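Long-range contacts in particle-associated glycoside hydrolase (Acinetobacter phage Fri1, PDB 6C72), which is the trimeric tailspike of the phage and acts as a depolymerase of the Acinetobacter baumannii capsular polysaccharide, degrading the host capsule during virus entry: residues A[263-268]-A[286-291]; A[311-316]-A[339-344]; A[321-326]-A[354-359]; A[504-509]-A[581-586]; A[511-516]-A[532-537]. All coordinates share one frame; numbering follows the deposited sequence.

Contact 1: residues A[263-268]-A[286-291]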
# COMPACT_ATOMS: atom_id res chain seq x y z
N ASN A 263 10.35 -9.29 -18.62
CA ASN A 263 10.54 -8.26 -19.64
C ASN A 263 9.66 -8.59 -20.82
O ASN A 263 9.95 -9.53 -21.58
CB ASN A 263 12.00 -8.15 -20.06
CG ASN A 263 12.90 -7.78 -18.91
OD1 ASN A 263 12.81 -6.68 -18.39
ND2 ASN A 263 13.78 -8.70 -18.50
N PHE A 264 8.58 -7.84 -20.97
CA PHE A 264 7.67 -8.04 -22.09
C PHE A 264 8.11 -7.08 -23.20
O PHE A 264 7.85 -5.88 -23.15
CB PHE A 264 6.23 -7.84 -21.63
CG PHE A 264 5.89 -8.68 -20.42
CD1 PHE A 264 5.60 -10.03 -20.55
CD2 PHE A 264 5.90 -8.14 -19.14
CE1 PHE A 264 5.30 -10.81 -19.45
CE2 PHE A 264 5.60 -8.93 -18.04
CZ PHE A 264 5.29 -10.26 -18.20
N LEU A 265 8.81 -7.62 -24.19
CA LEU A 265 9.48 -6.78 -25.18
C LEU A 265 8.63 -6.67 -26.44
O LEU A 265 7.40 -6.72 -26.35
CB LEU A 265 10.87 -7.33 -25.51
CG LEU A 265 11.76 -7.61 -24.30
CD1 LEU A 265 13.12 -8.20 -24.75
CD2 LEU A 265 11.99 -6.37 -23.45
N ASP A 266 9.28 -6.55 -27.59
CA ASP A 266 8.59 -6.17 -28.81
C ASP A 266 7.50 -7.18 -29.16
O ASP A 266 7.70 -8.40 -29.06
CB ASP A 266 9.57 -6.05 -29.97
CG ASP A 266 10.31 -7.35 -30.24
OD1 ASP A 266 11.13 -7.76 -29.39
OD2 ASP A 266 10.05 -8.00 -31.29
N ALA A 267 6.35 -6.65 -29.55
CA ALA A 267 5.24 -7.43 -30.07
C ALA A 267 4.51 -6.55 -31.07
O ALA A 267 4.53 -5.32 -30.96
CB ALA A 267 4.31 -7.91 -28.95
N ARG A 268 3.87 -7.19 -32.06
CA ARG A 268 3.28 -6.45 -33.17
C ARG A 268 1.95 -5.79 -32.82
O ARG A 268 1.48 -4.96 -33.61
CB ARG A 268 3.08 -7.35 -34.38
CG ARG A 268 4.34 -8.10 -34.83
CD ARG A 268 5.51 -7.17 -35.11
NE ARG A 268 5.19 -6.17 -36.13
CZ ARG A 268 5.21 -6.41 -37.43
NH1 ARG A 268 5.50 -7.63 -37.87
NH2 ARG A 268 4.93 -5.46 -38.31
N THR A 286 9.39 -4.94 -17.12
CA THR A 286 9.47 -3.88 -18.11
C THR A 286 8.55 -4.20 -19.28
O THR A 286 8.17 -5.35 -19.50
CB THR A 286 10.90 -3.66 -18.64
OG1 THR A 286 11.27 -4.71 -19.54
CG2 THR A 286 11.92 -3.58 -17.50
N PHE A 287 8.13 -3.15 -19.98
CA PHE A 287 7.30 -3.26 -21.18
C PHE A 287 7.94 -2.36 -22.23
O PHE A 287 7.94 -1.13 -22.07
CB PHE A 287 5.85 -2.86 -20.90
CG PHE A 287 5.22 -3.58 -19.72
CD1 PHE A 287 5.40 -3.12 -18.42
CD2 PHE A 287 4.46 -4.73 -19.92
CE1 PHE A 287 4.83 -3.77 -17.34
CE2 PHE A 287 3.88 -5.39 -18.85
CZ PHE A 287 4.06 -4.91 -17.55
N GLN A 288 8.52 -2.94 -23.27
CA GLN A 288 9.40 -2.18 -24.16
C GLN A 288 9.08 -2.48 -25.62
O GLN A 288 9.09 -3.64 -26.03
CB GLN A 288 10.88 -2.49 -23.88
CG GLN A 288 11.17 -2.72 -22.41
CD GLN A 288 12.63 -2.55 -22.04
OE1 GLN A 288 13.26 -1.56 -22.44
NE2 GLN A 288 13.16 -3.49 -21.28
N GLN A 289 8.80 -1.42 -26.39
CA GLN A 289 8.73 -1.48 -27.85
C GLN A 289 9.95 -0.74 -28.42
O GLN A 289 9.87 0.42 -28.83
CB GLN A 289 7.42 -0.87 -28.35
CG GLN A 289 6.18 -1.64 -27.91
CD GLN A 289 5.85 -2.83 -28.83
OE1 GLN A 289 6.73 -3.39 -29.48
NE2 GLN A 289 4.58 -3.22 -28.86
N LEU A 290 11.08 -1.44 -28.49
CA LEU A 290 12.33 -0.83 -28.92
C LEU A 290 12.77 -1.30 -30.31
O LEU A 290 13.93 -1.11 -30.68
CB LEU A 290 13.43 -1.10 -27.90
CG LEU A 290 13.16 -0.53 -26.51
CD1 LEU A 290 14.37 -0.72 -25.60
CD2 LEU A 290 12.77 0.95 -26.59
N LYS A 291 11.87 -1.88 -31.10
CA LYS A 291 12.15 -2.30 -32.46
C LYS A 291 11.20 -1.56 -33.40
O LYS A 291 10.20 -2.13 -33.85
CB LYS A 291 12.00 -3.82 -32.61
CG LYS A 291 12.83 -4.61 -31.62
CD LYS A 291 13.20 -5.96 -32.19
CE LYS A 291 14.20 -6.70 -31.31
NZ LYS A 291 14.58 -8.01 -31.96
O HOH W 1 11.95 -9.84 -32.45

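Contact 2: residues A[311-316]-A[339-344]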
# COMPACT_ATOMS: atom_id res chain seq x y z
N THR A 311 -13.84 -7.56 -18.07
CA THR A 311 -13.61 -6.50 -17.11
C THR A 311 -12.23 -6.70 -16.50
O THR A 311 -11.77 -7.83 -16.36
CB THR A 311 -14.71 -6.46 -16.03
OG1 THR A 311 -14.51 -5.31 -15.20
CG2 THR A 311 -14.68 -7.71 -15.16
N VAL A 312 -11.56 -5.58 -16.20
CA VAL A 312 -10.23 -5.61 -15.58
C VAL A 312 -10.20 -4.61 -14.44
O VAL A 312 -10.60 -3.46 -14.62
CB VAL A 312 -9.10 -5.29 -16.58
CG1 VAL A 312 -7.78 -5.25 -15.83
CG2 VAL A 312 -9.06 -6.35 -17.65
N TYR A 313 -9.74 -5.05 -13.28
CA TYR A 313 -9.65 -4.16 -12.14
C TYR A 313 -8.66 -4.75 -11.15
O TYR A 313 -8.30 -5.92 -11.23
CB TYR A 313 -11.04 -3.93 -11.50
CG TYR A 313 -11.81 -5.19 -11.15
CD1 TYR A 313 -12.53 -5.88 -12.12
CD2 TYR A 313 -11.82 -5.68 -9.85
CE1 TYR A 313 -13.23 -7.02 -11.81
CE2 TYR A 313 -12.53 -6.82 -9.53
CZ TYR A 313 -13.23 -7.49 -10.52
OH TYR A 313 -13.93 -8.65 -10.21
N ASN A 314 -8.20 -3.90 -10.22
CA ASN A 314 -7.23 -4.28 -9.18
C ASN A 314 -5.91 -4.72 -9.81
O ASN A 314 -5.53 -5.89 -9.78
CB ASN A 314 -7.81 -5.38 -8.27
CG ASN A 314 -9.18 -5.00 -7.65
OD1 ASN A 314 -9.57 -3.83 -7.65
ND2 ASN A 314 -9.87 -5.99 -7.08
N VAL A 315 -5.20 -3.75 -10.39
CA VAL A 315 -3.92 -3.99 -11.04
C VAL A 315 -2.89 -3.07 -10.41
O VAL A 315 -3.13 -1.86 -10.27
CB VAL A 315 -3.99 -3.76 -12.56
CG1 VAL A 315 -2.64 -4.05 -13.20
CG2 VAL A 315 -5.11 -4.61 -13.17
N THR A 316 -1.75 -3.63 -10.02
CA THR A 316 -0.69 -2.85 -9.41
C THR A 316 0.60 -3.06 -10.17
O THR A 316 1.07 -4.19 -10.32
CB THR A 316 -0.53 -3.21 -7.93
OG1 THR A 316 -1.78 -3.05 -7.26
CG2 THR A 316 0.49 -2.31 -7.26
N GLN A 339 -14.29 -1.00 -17.62
CA GLN A 339 -15.51 -1.49 -18.26
C GLN A 339 -16.20 -2.49 -17.35
O GLN A 339 -15.63 -3.56 -17.08
CB GLN A 339 -15.21 -2.15 -19.61
CG GLN A 339 -16.42 -2.87 -20.23
CD GLN A 339 -16.08 -3.52 -21.56
OE1 GLN A 339 -15.69 -2.85 -22.52
NE2 GLN A 339 -16.21 -4.84 -21.63
N ASN A 340 -17.41 -2.16 -16.89
CA ASN A 340 -18.24 -3.10 -16.14
C ASN A 340 -17.54 -3.62 -14.88
O ASN A 340 -17.75 -4.77 -14.48
CB ASN A 340 -18.70 -4.27 -17.02
CG ASN A 340 -19.54 -3.82 -18.24
OD1 ASN A 340 -20.29 -2.84 -18.17
ND2 ASN A 340 -19.44 -4.55 -19.33
N THR A 341 -16.67 -2.81 -14.28
CA THR A 341 -16.00 -3.24 -13.06
C THR A 341 -16.98 -3.17 -11.89
O THR A 341 -17.90 -2.35 -11.89
CB THR A 341 -14.76 -2.39 -12.76
OG1 THR A 341 -15.15 -1.04 -12.42
CG2 THR A 341 -13.80 -2.39 -13.96
N PRO A 342 -16.80 -4.03 -10.89
CA PRO A 342 -17.79 -4.10 -9.79
C PRO A 342 -17.94 -2.80 -9.02
O PRO A 342 -19.06 -2.49 -8.57
CB PRO A 342 -17.26 -5.22 -8.90
CG PRO A 342 -15.77 -5.32 -9.25
CD PRO A 342 -15.70 -4.99 -10.70
N THR A 343 -16.88 -2.03 -8.83
CA THR A 343 -17.00 -0.78 -8.08
C THR A 343 -17.01 0.46 -8.95
O THR A 343 -17.29 1.55 -8.44
CB THR A 343 -15.87 -0.64 -7.05
OG1 THR A 343 -14.65 -0.34 -7.73
CG2 THR A 343 -15.73 -1.91 -6.21
N GLY A 344 -16.79 0.33 -10.25
CA GLY A 344 -16.72 1.51 -11.08
C GLY A 344 -15.35 2.14 -11.19
O GLY A 344 -15.17 3.07 -11.98
O HOH W 2 -12.00 -2.60 -16.71

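Contact 3: residues A[321-326]-A[354-359]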
# COMPACT_ATOMS: atom_id res chain seq x y z
N VAL A 321 9.01 -0.46 -15.85
CA VAL A 321 9.45 0.45 -16.90
C VAL A 321 8.53 0.28 -18.10
O VAL A 321 8.29 -0.85 -18.55
CB VAL A 321 10.92 0.21 -17.30
CG1 VAL A 321 11.28 1.08 -18.52
CG2 VAL A 321 11.86 0.49 -16.13
N PHE A 322 8.00 1.39 -18.60
CA PHE A 322 7.29 1.44 -19.86
C PHE A 322 8.12 2.29 -20.80
O PHE A 322 8.38 3.46 -20.51
CB PHE A 322 5.89 2.04 -19.68
CG PHE A 322 5.09 1.37 -18.62
CD1 PHE A 322 4.33 0.23 -18.91
CD2 PHE A 322 5.06 1.88 -17.33
CE1 PHE A 322 3.58 -0.39 -17.92
CE2 PHE A 322 4.30 1.27 -16.33
CZ PHE A 322 3.56 0.12 -16.63
N ASN A 323 8.55 1.70 -21.91
CA ASN A 323 9.53 2.35 -22.78
C ASN A 323 9.17 2.10 -24.23
O ASN A 323 8.98 0.96 -24.64
CB ASN A 323 10.94 1.82 -22.46
CG ASN A 323 12.03 2.64 -23.11
OD1 ASN A 323 11.76 3.62 -23.78
ND2 ASN A 323 13.28 2.23 -22.90
N ALA A 324 9.11 3.17 -25.02
CA ALA A 324 8.76 3.02 -26.42
C ALA A 324 9.52 4.03 -27.25
O ALA A 324 9.76 5.17 -26.82
CB ALA A 324 7.25 3.17 -26.65
N LEU A 325 9.95 3.60 -28.42
CA LEU A 325 10.47 4.50 -29.44
C LEU A 325 9.40 4.69 -30.50
O LEU A 325 8.52 3.84 -30.68
CB LEU A 325 11.76 3.95 -30.08
CG LEU A 325 12.92 3.64 -29.13
CD1 LEU A 325 14.06 2.90 -29.86
CD2 LEU A 325 13.43 4.90 -28.45
N ALA A 326 9.47 5.82 -31.19
CA ALA A 326 8.49 6.11 -32.22
C ALA A 326 8.49 5.00 -33.26
O ALA A 326 9.54 4.44 -33.61
CB ALA A 326 8.79 7.47 -32.87
N ARG A 354 8.61 4.06 -14.34
CA ARG A 354 9.32 4.98 -15.22
C ARG A 354 8.75 4.84 -16.62
O ARG A 354 8.66 3.73 -17.17
CB ARG A 354 10.81 4.72 -15.20
CG ARG A 354 11.40 5.21 -13.90
CD ARG A 354 12.81 4.77 -13.63
NE ARG A 354 13.00 3.32 -13.62
CZ ARG A 354 12.46 2.49 -12.73
NH1 ARG A 354 11.64 2.96 -11.78
NH2 ARG A 354 12.74 1.19 -12.79
N PHE A 355 8.30 5.97 -17.17
CA PHE A 355 7.80 6.05 -18.53
C PHE A 355 8.91 6.70 -19.36
O PHE A 355 9.22 7.89 -19.17
CB PHE A 355 6.50 6.84 -18.58
CG PHE A 355 5.36 6.16 -17.85
CD1 PHE A 355 5.29 6.17 -16.46
CD2 PHE A 355 4.34 5.53 -18.55
CE1 PHE A 355 4.23 5.56 -15.80
CE2 PHE A 355 3.28 4.91 -17.89
CZ PHE A 355 3.24 4.93 -16.51
N LYS A 356 9.52 5.92 -20.24
CA LYS A 356 10.70 6.35 -20.96
C LYS A 356 10.39 6.48 -22.44
O LYS A 356 9.46 5.85 -22.97
CB LYS A 356 11.85 5.36 -20.76
CG LYS A 356 12.38 5.29 -19.35
CD LYS A 356 13.44 4.21 -19.22
CE LYS A 356 13.98 4.12 -17.81
NZ LYS A 356 14.87 2.96 -17.65
N GLY A 357 11.20 7.27 -23.13
CA GLY A 357 11.03 7.46 -24.55
C GLY A 357 9.73 8.14 -24.88
O GLY A 357 9.50 9.28 -24.47
N LYS A 358 8.84 7.45 -25.59
CA LYS A 358 7.56 8.03 -25.94
C LYS A 358 6.44 7.61 -24.99
O LYS A 358 5.32 8.11 -25.13
CB LYS A 358 7.18 7.64 -27.36
CG LYS A 358 8.15 8.09 -28.42
CD LYS A 358 8.05 9.57 -28.64
CE LYS A 358 8.98 10.00 -29.75
NZ LYS A 358 8.80 11.44 -30.08
N ALA A 359 6.71 6.75 -24.01
CA ALA A 359 5.64 6.15 -23.23
C ALA A 359 4.86 7.20 -22.44
O ALA A 359 5.44 8.13 -21.88
CB ALA A 359 6.20 5.10 -22.27

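Contact 4: residues A[504-509]-A[581-586]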
# COMPACT_ATOMS: atom_id res chain seq x y z
N THR A 504 -39.47 37.49 11.85
CA THR A 504 -39.58 37.92 13.24
C THR A 504 -38.17 37.96 13.83
O THR A 504 -37.47 36.95 13.83
CB THR A 504 -40.46 36.95 14.04
OG1 THR A 504 -41.79 36.98 13.51
CG2 THR A 504 -40.51 37.33 15.50
N VAL A 505 -37.77 39.13 14.32
CA VAL A 505 -36.43 39.31 14.88
C VAL A 505 -36.42 38.74 16.29
O VAL A 505 -37.44 38.80 16.99
CB VAL A 505 -36.00 40.79 14.85
CG1 VAL A 505 -35.90 41.30 13.42
CG2 VAL A 505 -36.97 41.63 15.65
N PRO A 506 -35.30 38.19 16.76
CA PRO A 506 -35.26 37.61 18.10
C PRO A 506 -35.18 38.69 19.17
O PRO A 506 -34.92 39.86 18.90
CB PRO A 506 -33.98 36.76 18.07
CG PRO A 506 -33.12 37.43 17.08
CD PRO A 506 -34.03 38.03 16.04
N LEU A 507 -35.40 38.26 20.41
CA LEU A 507 -35.20 39.14 21.54
C LEU A 507 -33.71 39.34 21.79
O LEU A 507 -32.86 38.73 21.13
CB LEU A 507 -35.88 38.57 22.79
CG LEU A 507 -37.41 38.62 22.78
CD1 LEU A 507 -37.97 37.72 23.86
CD2 LEU A 507 -37.85 40.06 22.99
N ARG A 508 -33.39 40.22 22.75
CA ARG A 508 -32.01 40.40 23.23
C ARG A 508 -31.04 40.60 22.08
O ARG A 508 -29.97 39.98 22.03
CB ARG A 508 -31.56 39.22 24.09
CG ARG A 508 -32.55 38.76 25.13
CD ARG A 508 -31.94 37.61 25.90
NE ARG A 508 -32.84 37.03 26.90
CZ ARG A 508 -32.47 36.06 27.74
NH1 ARG A 508 -31.23 35.58 27.69
NH2 ARG A 508 -33.33 35.58 28.61
N SER A 509 -31.42 41.42 21.11
CA SER A 509 -30.59 41.53 19.92
C SER A 509 -30.88 42.86 19.25
O SER A 509 -31.93 43.47 19.46
CB SER A 509 -30.84 40.38 18.93
OG SER A 509 -32.16 40.38 18.39
N VAL A 581 -30.59 40.46 6.56
CA VAL A 581 -30.70 40.74 7.99
C VAL A 581 -29.33 40.57 8.64
O VAL A 581 -28.67 39.54 8.46
CB VAL A 581 -31.72 39.82 8.68
CG1 VAL A 581 -32.02 40.38 10.06
CG2 VAL A 581 -32.98 39.74 7.86
N ASP A 582 -28.94 41.56 9.44
CA ASP A 582 -27.76 41.50 10.30
C ASP A 582 -28.24 41.46 11.75
O ASP A 582 -28.97 42.35 12.18
CB ASP A 582 -26.84 42.71 10.09
CG ASP A 582 -26.44 42.91 8.63
OD1 ASP A 582 -26.41 41.93 7.85
OD2 ASP A 582 -26.13 44.06 8.27
N VAL A 583 -27.84 40.43 12.49
CA VAL A 583 -28.27 40.26 13.87
C VAL A 583 -27.05 40.37 14.78
O VAL A 583 -26.05 39.66 14.58
CB VAL A 583 -28.99 38.91 14.10
CG1 VAL A 583 -29.45 38.79 15.54
CG2 VAL A 583 -30.15 38.74 13.13
N PHE A 584 -27.13 41.26 15.76
CA PHE A 584 -26.14 41.42 16.81
C PHE A 584 -26.73 40.83 18.09
O PHE A 584 -27.81 41.24 18.51
CB PHE A 584 -25.81 42.90 17.03
CG PHE A 584 -25.36 43.63 15.80
CD1 PHE A 584 -26.26 43.97 14.80
CD2 PHE A 584 -24.03 44.01 15.65
CE1 PHE A 584 -25.84 44.64 13.67
CE2 PHE A 584 -23.60 44.68 14.52
CZ PHE A 584 -24.51 44.99 13.52
N SER A 585 -26.03 39.87 18.71
CA SER A 585 -26.58 39.27 19.91
C SER A 585 -25.45 38.84 20.83
O SER A 585 -24.29 38.78 20.43
CB SER A 585 -27.48 38.07 19.58
OG SER A 585 -26.71 37.01 19.06
N ALA A 586 -25.81 38.50 22.07
CA ALA A 586 -24.83 38.01 23.04
C ALA A 586 -24.79 36.50 23.12
O ALA A 586 -23.88 35.95 23.75
CB ALA A 586 -25.14 38.57 24.43
O HOH W 3 -28.48 38.07 23.05

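Contact 5: residues A[511-516]-A[532-537]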
# COMPACT_ATOMS: atom_id res chain seq x y z
N CYS A 511 -30.90 44.40 15.31
CA CYS A 511 -30.98 43.90 13.95
C CYS A 511 -31.04 45.06 12.97
O CYS A 511 -31.65 46.09 13.25
CB CYS A 511 -32.19 43.01 13.77
SG CYS A 511 -32.24 41.66 14.96
N LYS A 512 -30.37 44.89 11.84
CA LYS A 512 -30.47 45.80 10.71
C LYS A 512 -30.93 44.99 9.50
O LYS A 512 -30.28 44.01 9.12
CB LYS A 512 -29.13 46.49 10.46
CG LYS A 512 -29.16 47.50 9.34
CD LYS A 512 -27.77 47.92 8.99
CE LYS A 512 -27.75 48.82 7.78
NZ LYS A 512 -26.32 49.20 7.44
N ILE A 513 -32.05 45.39 8.91
CA ILE A 513 -32.63 44.73 7.73
C ILE A 513 -32.45 45.66 6.54
O ILE A 513 -32.88 46.81 6.58
CB ILE A 513 -34.12 44.41 7.92
CG1 ILE A 513 -34.35 43.41 9.05
CG2 ILE A 513 -34.71 43.88 6.61
CD1 ILE A 513 -34.71 44.01 10.36
N THR A 514 -31.82 45.16 5.48
CA THR A 514 -31.63 45.93 4.25
C THR A 514 -32.52 45.37 3.16
O THR A 514 -32.47 44.17 2.88
CB THR A 514 -30.17 45.92 3.80
OG1 THR A 514 -29.35 46.41 4.87
CG2 THR A 514 -29.98 46.80 2.58
N ILE A 515 -33.33 46.23 2.56
CA ILE A 515 -34.29 45.83 1.54
C ILE A 515 -33.92 46.58 0.27
O ILE A 515 -33.79 47.80 0.29
CB ILE A 515 -35.73 46.18 1.96
CG1 ILE A 515 -36.01 45.69 3.38
CG2 ILE A 515 -36.73 45.54 1.02
CD1 ILE A 515 -37.23 46.33 4.00
N THR A 516 -33.74 45.85 -0.82
CA THR A 516 -33.39 46.50 -2.07
C THR A 516 -33.98 45.71 -3.24
O THR A 516 -34.34 44.54 -3.10
CB THR A 516 -31.86 46.67 -2.20
OG1 THR A 516 -31.56 47.48 -3.34
CG2 THR A 516 -31.18 45.34 -2.34
N LEU A 532 -33.97 49.09 7.87
CA LEU A 532 -34.80 49.03 9.06
C LEU A 532 -33.96 48.52 10.22
O LEU A 532 -33.15 47.61 10.05
CB LEU A 532 -36.01 48.11 8.83
CG LEU A 532 -36.95 48.38 7.65
CD1 LEU A 532 -38.13 47.46 7.67
CD2 LEU A 532 -37.42 49.84 7.61
N PHE A 533 -34.19 49.10 11.40
CA PHE A 533 -33.37 48.84 12.59
C PHE A 533 -34.27 48.44 13.75
O PHE A 533 -35.39 48.93 13.88
CB PHE A 533 -32.56 50.09 12.98
CG PHE A 533 -31.69 50.61 11.87
CD1 PHE A 533 -32.22 51.40 10.86
CD2 PHE A 533 -30.34 50.30 11.83
CE1 PHE A 533 -31.41 51.87 9.84
CE2 PHE A 533 -29.52 50.77 10.82
CZ PHE A 533 -30.05 51.55 9.83
N VAL A 534 -33.80 47.49 14.55
CA VAL A 534 -34.53 47.01 15.72
C VAL A 534 -33.54 46.77 16.85
O VAL A 534 -32.45 46.23 16.63
CB VAL A 534 -35.30 45.71 15.43
CG1 VAL A 534 -36.27 45.41 16.55
CG2 VAL A 534 -36.02 45.80 14.12
N ASN A 535 -33.93 47.11 18.07
CA ASN A 535 -33.19 46.68 19.25
C ASN A 535 -34.20 46.21 20.29
O ASN A 535 -35.23 46.86 20.51
CB ASN A 535 -32.30 47.79 19.82
CG ASN A 535 -31.17 47.26 20.68
OD1 ASN A 535 -30.59 47.99 21.50
ND2 ASN A 535 -30.84 45.98 20.51
N SER A 536 -33.93 45.06 20.90
CA SER A 536 -34.81 44.50 21.91
C SER A 536 -34.00 44.02 23.10
O SER A 536 -32.90 43.50 22.95
CB SER A 536 -35.62 43.33 21.37
OG SER A 536 -36.33 43.72 20.22
N ASP A 537 -34.58 44.17 24.29
CA ASP A 537 -34.07 43.44 25.45
C ASP A 537 -34.87 42.15 25.59
O ASP A 537 -35.31 41.59 24.57
CB ASP A 537 -34.14 44.30 26.71
CG ASP A 537 -35.55 44.80 27.00
OD1 ASP A 537 -36.53 44.22 26.46
OD2 ASP A 537 -35.68 45.77 27.77

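Contact 1: residues A[263-268]-A[286-291]
The hydroxyl OG1 of Thr286 is held by two side-chain amides. It gives its proton to OD1 of Asn263 at 2.8 Å, in the plane of that carbonyl and on a lone pair, and it receives a more bent bond from NE2 of Gln288 on its own strand. With chi1 at 75°, the oxygen lies between the backbone N and the carbonyl carbon of Thr286, from where it faces Asn263. The ND2 of Asn263 is turned to Asp235. CD2 of Leu265 lies along the Gln288 side chain, 3.8 Å from NE2.

The strands run parallel, on successive coils of the parallel beta-helix found in many phage tailspikes. Phe264 N bonds to Thr286 O, and Gln288 N to Phe264 O at 3.0 Å. On the buried face Phe264 and Phe287 lie side by side, their planes 21° apart but slid so that the rings barely overlap; CD2 of Phe264 meets CE2 of Phe287 at 3.4 Å.

Where the strand pairing ends, Gln289 bends at chi2 (-83°); its amide, both donor and acceptor, suits the C=O and N-H of Ala267. NE2 of Gln289 donates to Ala267 O at 3.0 Å, while its OE1 accepts a longer bond, 3.3 Å, from Ala267 N, which stands above the plane of the Gln289 side-chain carbonyl. Asp266 directs OD1 to Ser237, and a water joins its OD2 to NZ of Lys291.

Contact 2: residues A[311-316]-A[339-344]
Pro342 presses its ring onto Tyr313: CD sits over one face, 3.5 Å from the aromatic centroid and 15° off the normal, and CG follows toward CZ and CE2. Proline suits this CH-pi contact, because its CD hydrogens, next to the imide nitrogen, are somewhat electron-poor. With CG between the backbone N and the carbonyl carbon (chi1 52°), the ring of Tyr313 is carried to the side of Pro342. The methyl CG2 of Thr341 fills the neighbouring notch, 3.3 Å from OG1 of Thr311 and 3.4 Å from Val312 O.

Residues 312-316 belong to a strand of the parallel beta-helix, and segment 339-344 is a loop between two later strands. Tyr313 also stacks with His278, a zinc ligand in a structure of this protein. The loop reaches a neighbouring subunit, where Thr402 is hydrogen-bonded to Pro342 O.

Packing is looser toward Gln339 and Asn340. The hydroxyl OG1 of Thr311, anti to its own N, donates to Gln339 O at 2.8 Å. A water bridges the backbones beside it, accepting from Val312 N at 3.1 Å and from Gln339 N at 2.9 Å. Asn340, which tolerates its positive phi, turns the loop at the exposed edge.

Contact 3: residues A[321-326]-A[354-359]
The rings of Phe322 and Phe355 form an offset stack, with CD2 of Phe322 over one face of Phe355 but displaced toward its rim. The centroids are 4.8 Å apart and the planes make an angle of 26°. Phe287 meets the Phe322 ring and Phe379 stacks with Phe355, so the pair belongs to an aromatic ladder rising through the coils of the parallel beta-helix, where flat, apolar residues stacked coil on coil fill the interior.

The two strands run parallel. Arg354 O takes the N-H of Phe322, and Phe322 O takes that of Lys356 at 2.7 Å, both nearly along the C=O axis. The next link, from Ala324 N to Lys356 O, is weak at 3.4 Å, but Lys358 N returns to Ala324 O at 2.7 Å.

On the face away from the rings, Val321 is flanked by two long side chains. Its CG2 lies 3.5 Å from NH2 of Arg354, an atom hydrogen-bonded to OD1 of Asn319, and its CG1 touches CD of Lys356, whose chain is extended.

Lys356 to Ala359 make a type II' turn. Gly357 takes its positive-phi corner and, having no side chain, admits Ala324 O close to its CA. Lys358, salt-bridged to Asp407, bends at chi2 (-73°), and its CE comes to 4.0 Å from the methyl CB of Ala326.

Contact 4: residues A[504-509]-A[581-586]
Ser509 brings its CA within 3.1 Å of Phe584 O in a bent CA-H...O contact; no direct hydrogen bond joins the two segments. Segment 504-509 is the link that leaves strand 500-504 in one antiparallel sheet and enters strand 509-517 in the other, and 581-586 ends the neighbouring strand of that second sheet; the two sheets face each other, consistent with a beta-sandwich in the C-terminal domain. The link turns at Arg508, whose phi and psi of 50° and 44° are left-handed, before the chain straightens at Ser509.

Val583 is the apolar side chain under the link. Its CG1 is anti to the backbone N (chi1 -178°), which lifts that methyl to 4.2 Å from CG of Pro506 and 4.0 Å from CB of Ser509. A compact proline and a small serine suit a place where the link passes close over the strand. The hydroxyl of Ser509 turns back to its own segment, within weak bonding range of the carbonyls of Pro506 and Leu507. CB of Ser585 lies 4.1 Å from CB of Ser509, with its OG bonded to Leu587 O.

Two side chains lead away from the contact: NE of Arg508 bonds to OD1 of Asn538, and buried Phe584 packs on Thr516 of a neighbouring subunit. Past Ser585 a water donates to Arg508 O at 2.6 Å and accepts from Ala586 N at 2.9 Å.

Contact 5: residues A[511-516]-A[532-537]
Leu532 is the main bump of this contact, resting against Ile513 and Ile515 of the facing strand. Strands 509-517 and 528-536 are the two arms of a beta hairpin in the antiparallel six-stranded sheet of the C-terminal domain. Two hydrogen-bonded pairs hold them here: Cys511 and Val534 exchange both of their N-H...O bonds, and so do Ile513 and Leu532, whose Ile513 N to Leu532 O bond is 2.7 Å.

Leu532 leans diagonally, its CD1 meeting CD1 of Ile515 at 3.9 Å, while its CB faces CB of Ile513 directly across at 4.3 Å. Ile513 turns the other way along the sheet: with chi2 at an unusual 97°, its CD1 lies 3.9 Å from Leu532 O and reaches toward CG2 of Val534. Small Cys511 completes the row, its CB opposite that of Val534. The beta-branched Ile513, Ile515 and Val534 offer bulk close to the backbone, and with Leu532 they form an apolar layer on which Trp560 and Tyr558 of the second sheet rest.

The non-hydrogen-bonded pair Lys512 and Phe533 occupies the other face. CG of Lys512 is anti to the backbone N (chi1 -177°), starting an extended chain that carries its methylenes alongside the ring toward the salt bridge of NZ with Glu531. Tyr529 of a neighbouring subunit meets Phe533 edge-to-face, and Lys512 of another subunit packs on Lys512, so this face looks into the trimer. The closest touch between lysine and ring is CG of Lys512 to CE2 of Phe533, at 3.6 Å.

In the fold
From the N terminus, contact 1 comes first, closing one coil of the beta-helix between residues 263 and 291. Contact 2 opens next and crosses contact 3, whose first segment begins before 339-344 is reached. Contacts 1 and 3 share neighbouring strands: Phe287 probably hydrogen-bonds through its backbone to Val321 and Asn323, so strands 263-264, 286-289, 321-324 and 354-357 lie side by side in that order. Contact 2 lies on a different part of the coils, its centre about 25 Å from the centres of contacts 1 and 3. Far along, contact 4 closes a long loop from 504-509 to 581-586, and the hairpin of contact 5 falls within it. Asp582 probably hydrogen-bonds with Lys512, and Ser509 with Ser536.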